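Local coordinates for protein exodeoxyribonuclease III (Archaeoglobus fulgidus, PDB 2VOA) that acts as an AP endonuclease that recognises abasic sites in DNA, and probably relies on bound magnesium or manganese ions to cut the strand there, at residues 9-12 with 13-16; 234-237 with 238-241; 85-88 with 89-92. The protein carries 1 engineered substitution. All coordinates share one frame; numbering follows the deposited sequence.

Contact 1 (9-12 with 13-16). With nucleotides of chain C.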
loop_
_atom_site.group_PDB
_atom_site.type_symbol
_atom_site.label_atom_id
_atom_site.label_comp_id
_atom_site.label_asym_id
_atom_site.label_seq_id
_atom_site.Cartn_x
_atom_site.Cartn_y
_atom_site.Cartn_z
ATOM N N VAL A 9 14.503 6.251 -5.166
ATOM C CA VAL A 9 13.471 5.991 -4.149
ATOM C C VAL A 9 12.243 5.215 -4.654
ATOM O O VAL A 9 11.391 4.794 -3.856
ATOM C CB VAL A 9 13.010 7.326 -3.462
ATOM C CG1 VAL A 9 14.180 8.012 -2.777
ATOM C CG2 VAL A 9 12.340 8.259 -4.480
ATOM N N ASN A 10 12.151 5.023 -5.966
ATOM C CA ASN A 10 10.967 4.400 -6.597
ATOM C C ASN A 10 9.632 4.968 -6.076
ATOM O O ASN A 10 8.825 4.259 -5.480
ATOM C CB ASN A 10 11.011 2.849 -6.558
ATOM C CG ASN A 10 9.797 2.216 -7.212
ATOM O OD1 ASN A 10 9.278 2.743 -8.195
ATOM N ND2 ASN A 10 9.309 1.113 -6.645
ATOM N N SER A 11 9.439 6.268 -6.321
ATOM C CA SER A 11 8.264 7.077 -5.909
ATOM C C SER A 11 8.418 7.620 -4.485
ATOM O O SER A 11 8.245 6.888 -3.474
ATOM C CB SER A 11 6.909 6.367 -6.068
ATOM O OG SER A 11 5.839 7.277 -5.785
ATOM N N ILE A 12 8.731 8.909 -4.408
ATOM C CA ILE A 12 8.984 9.516 -3.097
ATOM C C ILE A 12 7.739 9.426 -2.197
ATOM O O ILE A 12 7.859 9.162 -0.990
ATOM C CB ILE A 12 9.567 10.957 -3.194
ATOM C CG1 ILE A 12 9.994 11.499 -1.816
ATOM C CG2 ILE A 12 8.606 11.906 -3.907
ATOM C CD1 ILE A 12 10.951 10.611 -1.023
ATOM N N ARG A 13 6.562 9.618 -2.780
ATOM C CA ARG A 13 5.317 9.599 -1.990
ATOM C C ARG A 13 5.021 8.212 -1.402
ATOM O O ARG A 13 4.307 8.088 -0.402
ATOM C CB ARG A 13 4.140 10.111 -2.816
ATOM C CG ARG A 13 4.114 11.623 -3.016
ATOM C CD ARG A 13 3.012 11.996 -4.011
ATOM N NE ARG A 13 3.283 11.309 -5.277
ATOM C CZ ARG A 13 2.521 11.339 -6.367
ATOM N NH1 ARG A 13 1.379 12.046 -6.413
ATOM N NH2 ARG A 13 2.925 10.653 -7.422
ATOM N N SER A 14 5.599 7.183 -2.016
ATOM C CA SER A 14 5.497 5.804 -1.519
ATOM C C SER A 14 6.730 5.346 -0.720
ATOM O O SER A 14 6.804 4.179 -0.342
ATOM C CB SER A 14 5.245 4.836 -2.674
ATOM O OG SER A 14 3.915 4.970 -3.141
ATOM N N ARG A 15 7.667 6.259 -0.439
ATOM C CA ARG A 15 8.931 5.897 0.230
ATOM C C ARG A 15 9.344 6.809 1.395
ATOM O O ARG A 15 10.460 6.677 1.929
ATOM C CB ARG A 15 10.078 5.794 -0.796
ATOM C CG ARG A 15 11.098 4.650 -0.527
ATOM C CD ARG A 15 10.430 3.264 -0.649
ATOM N NE ARG A 15 9.893 3.078 -2.002
ATOM C CZ ARG A 15 9.009 2.158 -2.359
ATOM N NH1 ARG A 15 8.533 1.297 -1.469
ATOM N NH2 ARG A 15 8.594 2.105 -3.629
ATOM N N LEU A 16 8.458 7.724 1.794
ATOM C CA LEU A 16 8.762 8.614 2.929
ATOM C C LEU A 16 9.020 7.831 4.216
ATOM O O LEU A 16 9.826 8.251 5.060
ATOM C CB LEU A 16 7.647 9.647 3.142
ATOM C CG LEU A 16 7.482 10.712 2.046
ATOM C CD1 LEU A 16 6.216 11.521 2.279
ATOM C CD2 LEU A 16 8.714 11.641 1.944
ATOM P P DG C 3 5.712 -0.509 -3.720
ATOM O OP1 DG C 3 6.797 -0.747 -2.740
ATOM O OP2 DG C 3 4.283 -0.727 -3.339
ATOM O "O5'" DG C 3 5.804 0.977 -4.279
ATOM C "C5'" DG C 3 4.824 1.571 -5.106
ATOM C "C4'" DG C 3 5.560 2.230 -6.249
ATOM O "O4'" DG C 3 6.137 1.217 -7.114
ATOM C "C3'" DG C 3 4.688 3.085 -7.148
ATOM O "O3'" DG C 3 4.586 4.378 -6.618
ATOM C "C2'" DG C 3 5.508 3.064 -8.437
ATOM C "C1'" DG C 3 5.874 1.594 -8.463
ATOM N N9 DG C 3 4.880 0.684 -9.060
ATOM C C8 DG C 3 4.133 -0.277 -8.414
ATOM N N7 DG C 3 3.333 -0.949 -9.193
ATOM C C5 DG C 3 3.550 -0.408 -10.454
ATOM C C6 DG C 3 2.960 -0.743 -11.708
ATOM O O6 DG C 3 2.113 -1.619 -11.938
ATOM N N1 DG C 3 3.453 0.055 -12.746
ATOM C C2 DG C 3 4.408 1.038 -12.582
ATOM N N2 DG C 3 4.767 1.711 -13.683
ATOM N N3 DG C 3 4.966 1.363 -11.405
ATOM C C4 DG C 3 4.502 0.596 -10.388
ATOM P P DG C 4 3.166 5.084 -6.370
ATOM O OP1 DG C 4 3.411 6.220 -5.456
ATOM O OP2 DG C 4 2.163 4.044 -6.013
ATOM O "O5'" DG C 4 2.768 5.671 -7.799
ATOM C "C5'" DG C 4 3.653 6.580 -8.473
ATOM C "C4'" DG C 4 3.474 6.508 -9.980
ATOM O "O4'" DG C 4 3.804 5.186 -10.441
ATOM C "C3'" DG C 4 2.053 6.744 -10.490
ATOM O "O3'" DG C 4 1.826 8.129 -10.598
ATOM C "C2'" DG C 4 2.137 6.081 -11.871
ATOM C "C1'" DG C 4 2.965 4.837 -11.537
ATOM N N9 DG C 4 2.152 3.652 -11.212
ATOM C C8 DG C 4 1.973 3.049 -9.982
ATOM N N7 DG C 4 1.200 1.993 -10.019
ATOM C C5 DG C 4 0.815 1.879 -11.368
ATOM C C6 DG C 4 -0.028 0.939 -12.042
ATOM O O6 DG C 4 -0.647 -0.030 -11.559
ATOM N N1 DG C 4 -0.156 1.199 -13.415
ATOM C C2 DG C 4 0.484 2.241 -14.067
ATOM N N2 DG C 4 0.272 2.360 -15.394
ATOM N N3 DG C 4 1.273 3.123 -13.446
ATOM C C4 DG C 4 1.408 2.886 -12.107
HETATM O O HOH W 1 5.807 9.896 -5.686
#

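Contact 2 (234-237 with 238-241)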
loop_
_atom_site.group_PDB
_atom_site.type_symbol
_atom_site.label_atom_id
_atom_site.label_comp_id
_atom_site.label_asym_id
_atom_site.label_seq_id
_atom_site.Cartn_x
_atom_site.Cartn_y
_atom_site.Cartn_z
ATOM N N TYR A 234 30.017 3.515 0.786
ATOM C CA TYR A 234 29.369 2.224 0.994
ATOM C C TYR A 234 27.910 2.287 0.566
ATOM O O TYR A 234 27.323 3.372 0.480
ATOM C CB TYR A 234 29.448 1.822 2.474
ATOM C CG TYR A 234 28.975 2.906 3.431
ATOM C CD1 TYR A 234 27.632 2.992 3.815
ATOM C CD2 TYR A 234 29.877 3.861 3.941
ATOM C CE1 TYR A 234 27.197 3.997 4.703
ATOM C CE2 TYR A 234 29.454 4.871 4.814
ATOM C CZ TYR A 234 28.122 4.929 5.202
ATOM O OH TYR A 234 27.741 5.936 6.070
ATOM N N ALA A 235 27.343 1.114 0.296
ATOM C CA ALA A 235 25.919 0.970 0.023
ATOM C C ALA A 235 25.243 0.506 1.296
ATOM O O ALA A 235 25.727 -0.408 1.964
ATOM C CB ALA A 235 25.662 -0.022 -1.140
ATOM N N ASP A 236 24.133 1.137 1.641
ATOM C CA ASP A 236 23.400 0.780 2.868
ATOM C C ASP A 236 22.282 -0.229 2.604
ATOM O O ASP A 236 21.244 0.118 2.047
ATOM C CB ASP A 236 22.855 2.056 3.524
ATOM C CG ASP A 236 22.240 1.812 4.901
ATOM O OD1 ASP A 236 21.805 2.822 5.513
ATOM O OD2 ASP A 236 22.196 0.643 5.376
ATOM N N ILE A 237 22.509 -1.487 2.997
ATOM C CA ILE A 237 21.539 -2.567 2.768
ATOM C C ILE A 237 20.284 -2.474 3.667
ATOM O O ILE A 237 19.221 -3.036 3.346
ATOM C CB ILE A 237 22.222 -3.977 2.896
ATOM C CG1 ILE A 237 21.333 -5.113 2.338
ATOM C CG2 ILE A 237 22.618 -4.264 4.333
ATOM C CD1 ILE A 237 21.028 -5.009 0.873
ATOM N N LYS A 238 20.399 -1.780 4.802
ATOM C CA LYS A 238 19.305 -1.769 5.788
ATOM C C LYS A 238 17.928 -1.318 5.230
ATOM O O LYS A 238 16.932 -2.040 5.417
ATOM C CB LYS A 238 19.695 -0.989 7.054
ATOM C CG LYS A 238 20.793 -1.658 7.852
ATOM C CD LYS A 238 21.099 -0.886 9.126
ATOM C CE LYS A 238 22.367 -1.424 9.785
ATOM N NZ LYS A 238 23.199 -0.301 10.335
ATOM N N PRO A 239 17.868 -0.153 4.549
ATOM C CA PRO A 239 16.581 0.251 3.945
ATOM C C PRO A 239 16.043 -0.738 2.893
ATOM O O PRO A 239 14.821 -0.807 2.694
ATOM C CB PRO A 239 16.869 1.618 3.304
ATOM C CG PRO A 239 18.337 1.881 3.441
ATOM C CD PRO A 239 18.952 0.827 4.319
ATOM N N ARG A 240 16.939 -1.498 2.251
ATOM C CA ARG A 240 16.535 -2.515 1.258
ATOM C C ARG A 240 15.859 -3.760 1.876
ATOM O O ARG A 240 15.133 -4.498 1.205
ATOM C CB ARG A 240 17.733 -2.909 0.379
ATOM C CG ARG A 240 17.384 -3.839 -0.804
ATOM C CD ARG A 240 16.448 -3.151 -1.798
ATOM N NE ARG A 240 16.042 -3.964 -2.964
ATOM C CZ ARG A 240 15.061 -4.872 -2.941
ATOM N NH1 ARG A 240 14.437 -5.164 -1.803
ATOM N NH2 ARG A 240 14.738 -5.546 -4.035
ATOM N N LEU A 241 16.137 -3.983 3.154
ATOM C CA LEU A 241 15.556 -5.083 3.922
ATOM C C LEU A 241 14.314 -4.666 4.706
ATOM O O LEU A 241 13.601 -5.523 5.273
ATOM C CB LEU A 241 16.608 -5.633 4.891
ATOM C CG LEU A 241 17.950 -6.103 4.318
ATOM C CD1 LEU A 241 18.956 -6.303 5.444
ATOM C CD2 LEU A 241 17.776 -7.407 3.570
#

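Contact 3 (85-88 with 89-92)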
loop_
_atom_site.group_PDB
_atom_site.type_symbol
_atom_site.label_atom_id
_atom_site.label_comp_id
_atom_site.label_asym_id
_atom_site.label_seq_id
_atom_site.Cartn_x
_atom_site.Cartn_y
_atom_site.Cartn_z
ATOM N N PRO A 85 15.988 17.504 -26.170
ATOM C CA PRO A 85 15.035 17.666 -25.056
ATOM C C PRO A 85 15.765 17.899 -23.740
ATOM O O PRO A 85 16.683 17.142 -23.390
ATOM C CB PRO A 85 14.297 16.319 -24.997
ATOM C CG PRO A 85 14.705 15.574 -26.248
ATOM C CD PRO A 85 16.038 16.110 -26.638
ATOM N N LYS A 86 15.361 18.941 -23.019
ATOM C CA LYS A 86 16.061 19.299 -21.786
ATOM C C LYS A 86 15.975 18.233 -20.709
ATOM O O LYS A 86 16.910 18.101 -19.917
ATOM C CB LYS A 86 15.550 20.623 -21.218
ATOM C CG LYS A 86 16.072 21.879 -21.925
ATOM C CD LYS A 86 15.662 23.174 -21.165
ATOM C CE LYS A 86 16.047 23.213 -19.672
ATOM N NZ LYS A 86 17.542 23.171 -19.360
ATOM N N ASP A 87 14.861 17.496 -20.680
ATOM C CA ASP A 87 14.611 16.460 -19.680
ATOM C C ASP A 87 14.829 16.989 -18.259
ATOM O O ASP A 87 15.648 16.468 -17.484
ATOM C CB ASP A 87 15.466 15.214 -19.928
ATOM C CG ASP A 87 15.073 14.480 -21.201
ATOM O OD1 ASP A 87 13.934 14.653 -21.720
ATOM O OD2 ASP A 87 15.922 13.728 -21.707
ATOM N N GLU A 88 14.074 18.040 -17.936
ATOM C CA GLU A 88 14.112 18.612 -16.579
ATOM C C GLU A 88 13.849 17.579 -15.481
ATOM O O GLU A 88 14.381 17.708 -14.368
ATOM C CB GLU A 88 13.140 19.795 -16.494
ATOM C CG GLU A 88 13.618 20.956 -17.325
ATOM C CD GLU A 88 12.758 22.198 -17.183
ATOM O OE1 GLU A 88 11.544 22.071 -16.888
ATOM O OE2 GLU A 88 13.298 23.305 -17.410
ATOM N N ASP A 89 13.065 16.549 -15.794
ATOM C CA ASP A 89 12.742 15.485 -14.821
ATOM C C ASP A 89 13.844 14.436 -14.638
ATOM O O ASP A 89 13.627 13.427 -13.948
ATOM C CB ASP A 89 11.393 14.806 -15.135
ATOM C CG ASP A 89 11.385 14.045 -16.485
ATOM O OD1 ASP A 89 12.394 14.077 -17.233
ATOM O OD2 ASP A 89 10.335 13.437 -16.819
ATOM N N ARG A 90 15.007 14.671 -15.252
ATOM C CA ARG A 90 16.138 13.757 -15.149
ATOM C C ARG A 90 17.433 14.405 -14.674
ATOM O O ARG A 90 18.461 13.743 -14.586
ATOM C CB ARG A 90 16.417 13.093 -16.513
ATOM C CG ARG A 90 15.299 12.150 -17.019
ATOM C CD ARG A 90 15.781 11.425 -18.261
ATOM N NE ARG A 90 14.820 10.428 -18.738
ATOM C CZ ARG A 90 14.747 9.162 -18.307
ATOM N NH1 ARG A 90 15.559 8.698 -17.366
ATOM N NH2 ARG A 90 13.845 8.351 -18.837
ATOM N N LEU A 91 17.438 15.715 -14.455
ATOM C CA LEU A 91 18.693 16.337 -14.043
ATOM C C LEU A 91 18.354 17.560 -13.226
ATOM O O LEU A 91 17.618 18.427 -13.694
ATOM C CB LEU A 91 19.541 16.732 -15.265
ATOM C CG LEU A 91 20.965 17.284 -15.074
ATOM C CD1 LEU A 91 21.751 17.194 -16.361
ATOM C CD2 LEU A 91 21.025 18.766 -14.559
ATOM N N ILE A 92 18.903 17.606 -12.019
ATOM C CA ILE A 92 18.771 18.787 -11.165
ATOM C C ILE A 92 20.152 19.115 -10.631
ATOM O O ILE A 92 20.916 18.204 -10.241
ATOM C CB ILE A 92 17.704 18.579 -10.032
ATOM C CG1 ILE A 92 17.421 19.891 -9.274
ATOM C CG2 ILE A 92 18.081 17.415 -9.083
ATOM C CD1 ILE A 92 16.327 19.768 -8.222
HETATM O O HOH W 2 12.190 13.109 -19.654
#

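Contact 1 (9-12 with 13-16)
Ser11 and Ser14 converge on a single phosphate oxygen, OP1 of DG4 of chain C: Ser11 OG donates to it at 2.7 Å and Ser14 OG does the same at 2.7 Å. The Ser11 hydroxyl is engaged again by water 1, which donates to Ser11 OG at 2.6 Å and accepts from both the backbone N and the NE of Arg13, so that the water ties the start of the turn to the guanidinium edge of Arg13. On the neighbouring phosphate, Arg15 NH1 meets OP1 of DG3 of chain C at 3.0 Å in a nearly straight bond (165°), and Arg15 NH2 reaches O5' of the same nucleotide. Two bends of the side chain and two backbone carbonyls hold this guanidinium in place. Bent at chi2 (65°) and chi3 (60°), Arg15 folds back to Val9 and Asn10: Arg15 NE donates to Val9 O (2.9 Å) within the guanidinium plane and Arg15 NH2 to Asn10 O (2.8 Å), tilted a little from that plane. Asn10 ND2 adds a bond to the sugar O4' of DG3, while Asn10 OD1 is taken by Lys37. Behind the polar surface, Ile12 CD1 packs on Leu16 CD2 at 3.9 Å. The loop from strand 2-8 to helix 16-26, with Arg15 at the N-cap position, thus binds two successive DNA phosphates in the DNase I-like fold.

Contact 2 (234-237 with 238-241)
An Asx turn, made by Asp236, carries the chain from the end of strand 230-235 into the short helix 238-241. Asp236 OD2 accepts from Lys238 N at 3.1 Å, a capping bond in which the donor approaches from above the carboxylate plane. The carboxylate gets there because CG stands anti to the backbone N (chi1 -172°), which folds it forward over the residues that follow. The same OD2 lies 3.4 Å from Pro239 CD, the Asp236 side chain crossing the proline ring at about a right angle, and Lys238 CB is equally near Asp236 OD2. The lysine chain then leads away, leaving its ammonium beyond a salt bridge with Asp236. OD1, the second carboxylate oxygen, accepts from Trp22 NE1 of helix 16-26, so the group is gripped on both oxygens.

Strand 230-235 is the outermost strand, within this chain, of one of the two mixed sheets of the DNase I-like fold, and Pro239 packs from the new helix onto Ile18 and Trp22 of helix 16-26. Inside the turn, Ile237 O takes weak bonds from Arg240 N (3.0 Å) and from Leu241 N (3.2 Å), with Leu241 N also bonded to Lys238 O, a thinly bonded helical turn. The Ile237 side chain spreads over the same two residues: its CG1 touches Leu241 CG at 4.0 Å, while CD1 reaches along to Arg240 CB at 3.9 Å. Arg240 then turns at chi2 (64°) and carries its guanidinium away from Ile237; its NE donates to Asp247 O and its NH2 to Tyr201 O. Asp247 is a predicted magnesium-binding residue.

Contact 3 (85-88 with 89-92)
Asp89 and Asp87 share water 2, which donates to Asp89 OD1 at 2.6 Å and, weakly, to Asp87 OD1 at 3.1 Å; it would lessen the repulsion between two like charges brought close by the bend of the chain. Across that bend Arg90 N donates to Asp87 O at 2.9 Å. With Glu88 and Asp89 both in helical-type backbone conformations, this bond closes a type I beta turn over residues 87-90. Asp89 keeps its carboxylate over the turn because CG sits between the backbone N and the carbonyl carbon (chi1 64°), and its OD2 is occupied by Asn64 ND2.

The two ends of the turn send their side chains the same way. Asp87 and Arg90 lie side by side, CB to CB at 4.1 Å, with the extended arginine chain running past Asp87 so that Arg90 CD comes within 4.1 Å of Asp87 OD2. Their charged groups do not form a salt bridge: Asp87 OD2 and Arg90 NE are 4.6 Å apart and the two planes are turned 66° from each other. OD2 instead takes bonds from Tyr119 OH and Trp123 NE1 of helix 115-134, and Arg90 NH1 donates to Tyr105 O. Arg90 also packs on Trp123 and on a phosphate of the bound DNA. The turn thus starts strand 91-96 and brings Arg90 beside Tyr105, a predicted active-site residue, next to the bound DNA in the active-site region of the DNase I-like fold.

In the fold
All three contacts are turns at the ends of regular elements. Contact 1 is the most buried, and contacts 2 and 3 are partly buried, their centres about 27 Å apart on opposite sides of the chain's centre. Contacts 1 and 2 both lead into helices and both touch helix 16-26, one at its start and the other through Pro239 and Asp236. Contact 3 opens a strand of the second sheet. Their chemistry follows their places: contact 1 directs hydroxyls and a guanidinium to DNA, contact 3 is closed by a backbone bond, with a water between its two aspartates, but sends an arginine to a phosphate, and contact 2, about 7 Å from the nucleic acid at its nearest atom, does not touch it.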